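Local coordinates for attachment invasion locus protein (Yersinia pestis, PDB 3QRA) that promotes attachment to and invasion of eukaryotic host cells as an eight-stranded beta-barrel of the bacterial outer membrane, at residues 33-38 against 79-84. Sequence-based numbering, arbitrary orientation.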
loop_
_atom_site.group_PDB
_atom_site.type_symbol
_atom_site.label_atom_id
_atom_site.label_comp_id
_atom_site.label_asym_id
_atom_site.label_seq_id
_atom_site.Cartn_x
_atom_site.Cartn_y
_atom_site.Cartn_z
ATOM N N LYS A 33 -1.336 8.381 -3.096
ATOM C CA LYS A 33 -1.679 9.006 -1.814
ATOM C C LYS A 33 -2.086 10.448 -2.032
ATOM O O LYS A 33 -1.529 11.131 -2.901
ATOM C CB LYS A 33 -0.528 8.916 -0.799
ATOM C CG LYS A 33 -0.240 7.492 -0.307
ATOM C CD LYS A 33 0.247 7.539 1.168
ATOM C CE LYS A 33 0.610 6.144 1.687
ATOM N NZ LYS A 33 1.894 5.646 1.101
ATOM N N TYR A 34 -3.063 10.897 -1.246
ATOM C CA TYR A 34 -3.545 12.270 -1.317
ATOM C C TYR A 34 -3.606 12.824 0.099
ATOM O O TYR A 34 -4.218 12.221 0.972
ATOM C CB TYR A 34 -4.928 12.350 -1.959
ATOM C CG TYR A 34 -5.548 13.727 -1.793
ATOM C CD1 TYR A 34 -5.162 14.785 -2.595
ATOM C CD2 TYR A 34 -6.482 13.970 -0.796
ATOM C CE1 TYR A 34 -5.717 16.053 -2.429
ATOM C CE2 TYR A 34 -7.040 15.227 -0.622
ATOM C CZ TYR A 34 -6.655 16.260 -1.436
ATOM O OH TYR A 34 -7.214 17.507 -1.242
ATOM N N ARG A 35 -2.957 13.960 0.313
ATOM C CA ARG A 35 -2.867 14.572 1.635
ATOM C C ARG A 35 -3.475 15.951 1.593
ATOM O O ARG A 35 -3.335 16.671 0.601
ATOM C CB ARG A 35 -1.401 14.693 2.064
ATOM C CG ARG A 35 -1.194 15.425 3.396
ATOM C CD ARG A 35 0.295 15.594 3.658
ATOM N NE ARG A 35 0.591 16.376 4.862
ATOM C CZ ARG A 35 1.826 16.631 5.268
ATOM N NH1 ARG A 35 2.841 16.168 4.552
ATOM N NH2 ARG A 35 2.055 17.336 6.383
ATOM N N TYR A 36 -4.165 16.323 2.663
ATOM C CA TYR A 36 -4.679 17.675 2.781
ATOM C C TYR A 36 -4.370 18.173 4.182
ATOM O O TYR A 36 -4.658 17.500 5.165
ATOM C CB TYR A 36 -6.183 17.735 2.518
ATOM C CG TYR A 36 -6.711 19.162 2.504
ATOM C CD1 TYR A 36 -6.703 19.910 1.327
ATOM C CD2 TYR A 36 -7.188 19.766 3.659
ATOM C CE1 TYR A 36 -7.165 21.197 1.294
ATOM C CE2 TYR A 36 -7.662 21.091 3.631
ATOM C CZ TYR A 36 -7.644 21.789 2.438
ATOM O OH TYR A 36 -8.104 23.087 2.354
ATOM N N GLU A 37 -3.778 19.337 4.260
ATOM C CA GLU A 37 -3.383 19.924 5.512
ATOM C C GLU A 37 -4.443 20.954 5.954
ATOM O O GLU A 37 -4.645 21.899 5.286
ATOM C CB GLU A 37 -2.000 20.550 5.402
ATOM C CG GLU A 37 -0.872 19.566 5.256
ATOM C CD GLU A 37 0.466 20.168 4.994
ATOM O OE1 GLU A 37 1.030 20.806 5.860
ATOM O OE2 GLU A 37 0.966 19.987 3.902
ATOM N N PHE A 38 -5.116 20.681 7.058
ATOM C CA PHE A 38 -6.182 21.496 7.626
ATOM C C PHE A 38 -5.649 22.720 8.305
ATOM O O PHE A 38 -6.322 23.684 8.408
ATOM C CB PHE A 38 -6.868 20.777 8.753
ATOM C CG PHE A 38 -7.475 19.573 8.374
ATOM C CD1 PHE A 38 -8.425 19.575 7.417
ATOM C CD2 PHE A 38 -7.111 18.407 8.956
ATOM C CE1 PHE A 38 -8.997 18.425 7.040
ATOM C CE2 PHE A 38 -7.705 17.280 8.606
ATOM C CZ PHE A 38 -8.637 17.273 7.637
ATOM N N VAL A 79 -2.114 13.055 9.604
ATOM C CA VAL A 79 -0.710 13.301 9.306
ATOM C C VAL A 79 -0.246 14.514 10.125
ATOM O O VAL A 79 -0.945 15.526 10.200
ATOM C CB VAL A 79 -0.424 13.441 7.762
ATOM C CG1 VAL A 79 -1.445 14.327 7.063
ATOM C CG2 VAL A 79 1.010 13.924 7.508
ATOM N N PHE A 80 0.916 14.383 10.758
ATOM C CA PHE A 80 1.444 15.392 11.668
ATOM C C PHE A 80 2.699 15.989 11.080
ATOM O O PHE A 80 3.671 15.275 10.830
ATOM C CB PHE A 80 1.780 14.751 13.031
ATOM C CG PHE A 80 0.593 14.127 13.704
ATOM C CD1 PHE A 80 -0.205 14.878 14.554
ATOM C CD2 PHE A 80 0.251 12.805 13.457
ATOM C CE1 PHE A 80 -1.318 14.313 15.164
ATOM C CE2 PHE A 80 -0.861 12.238 14.057
ATOM C CZ PHE A 80 -1.646 12.995 14.920
ATOM N N ARG A 81 2.692 17.298 10.850
ATOM C CA ARG A 81 3.872 17.939 10.302
ATOM C C ARG A 81 4.823 18.243 11.439
ATOM O O ARG A 81 4.431 18.861 12.424
ATOM C CB ARG A 81 3.511 19.221 9.534
ATOM C CG ARG A 81 4.733 19.989 9.049
ATOM C CD ARG A 81 4.380 21.025 7.960
ATOM N NE ARG A 81 3.848 20.419 6.735
ATOM C CZ ARG A 81 4.602 19.856 5.793
ATOM N NH1 ARG A 81 5.922 19.793 5.943
ATOM N NH2 ARG A 81 4.038 19.351 4.701
ATOM N N ILE A 82 6.062 17.780 11.319
ATOM C CA ILE A 82 7.069 18.069 12.336
ATOM C C ILE A 82 7.701 19.424 12.088
ATOM O O ILE A 82 7.820 20.260 12.998
ATOM C CB ILE A 82 8.185 17.030 12.337
ATOM C CG1 ILE A 82 7.598 15.623 12.430
ATOM C CG2 ILE A 82 9.169 17.318 13.482
ATOM C CD1 ILE A 82 8.651 14.537 12.442
ATOM N N ASN A 83 8.126 19.624 10.846
ATOM C CA ASN A 83 8.723 20.886 10.428
ATOM C C ASN A 83 8.505 21.065 8.944
ATOM O O ASN A 83 7.692 20.361 8.355
ATOM C CB ASN A 83 10.215 20.932 10.766
ATOM C CG ASN A 83 10.962 19.699 10.300
ATOM O OD1 ASN A 83 10.800 19.242 9.166
ATOM N ND2 ASN A 83 11.791 19.151 11.177
ATOM N N GLU A 84 9.242 21.970 8.326
ATOM C CA GLU A 84 9.050 22.231 6.933
ATOM C C GLU A 84 9.327 21.026 6.067
ATOM O O GLU A 84 8.811 20.949 5.023
ATOM C CB GLU A 84 9.984 23.316 6.413
ATOM C CG GLU A 84 10.095 24.566 7.133
ATOM C CD GLU A 84 11.388 25.261 6.734
ATOM O OE1 GLU A 84 12.185 25.524 7.633
ATOM O OE2 GLU A 84 11.633 25.482 5.520
HETATM O O HOH W 1 -0.208 17.632 8.206
#
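Both carboxylate oxygens of Glu37 are held by Arg81, which presents NE and NH2 side-on: NE donates to OE1 at 3.0 Å and NH2 donates to OE2 at 3.2 Å. Each N-H...O angle is 163°, and each oxygen lies close to the guanidinium plane. The carboxylate is less well aligned, since its plane is turned 32° from that of the guanidinium and both nitrogens meet it from above. OE1 is also hydrogen-bonded to Met1 N and OE2 has a second salt bridge, to Arg156, so positive groups surround the acid and would be expected to stabilise its negative charge. A bend at chi3 (-63°) brings NE and NH2 of Arg81 round to Glu37, while NH1 donates to Asn83 O at 3.0 Å.

Arg35 runs straight out from its strand, its guanidinium nearly parallel to that of Arg81. Two donors, Arg35 NH2 and Arg81 NH2, come within 3.3 Å of each other without a bond; Glu37 lies over one face of Arg35, its OE1 in a long salt bridge with NH2 that no N-H points along, which probably offsets this closeness. Val79 CG2 rests over the opposite face, toward its rim, 3.6 Å from Arg35 CZ. Ser87 bonds NH2 and Gln123 bonds NH1, whereas the buried NE has no polar partner; a water bridges Arg35 NH2 to Val79 O. Strand 42-53 separates the two strands in the sheet, and these side chains meet past it inside the closed barrel, a buried salt-bridge network characteristic of the polar core of small outer-membrane beta-barrels.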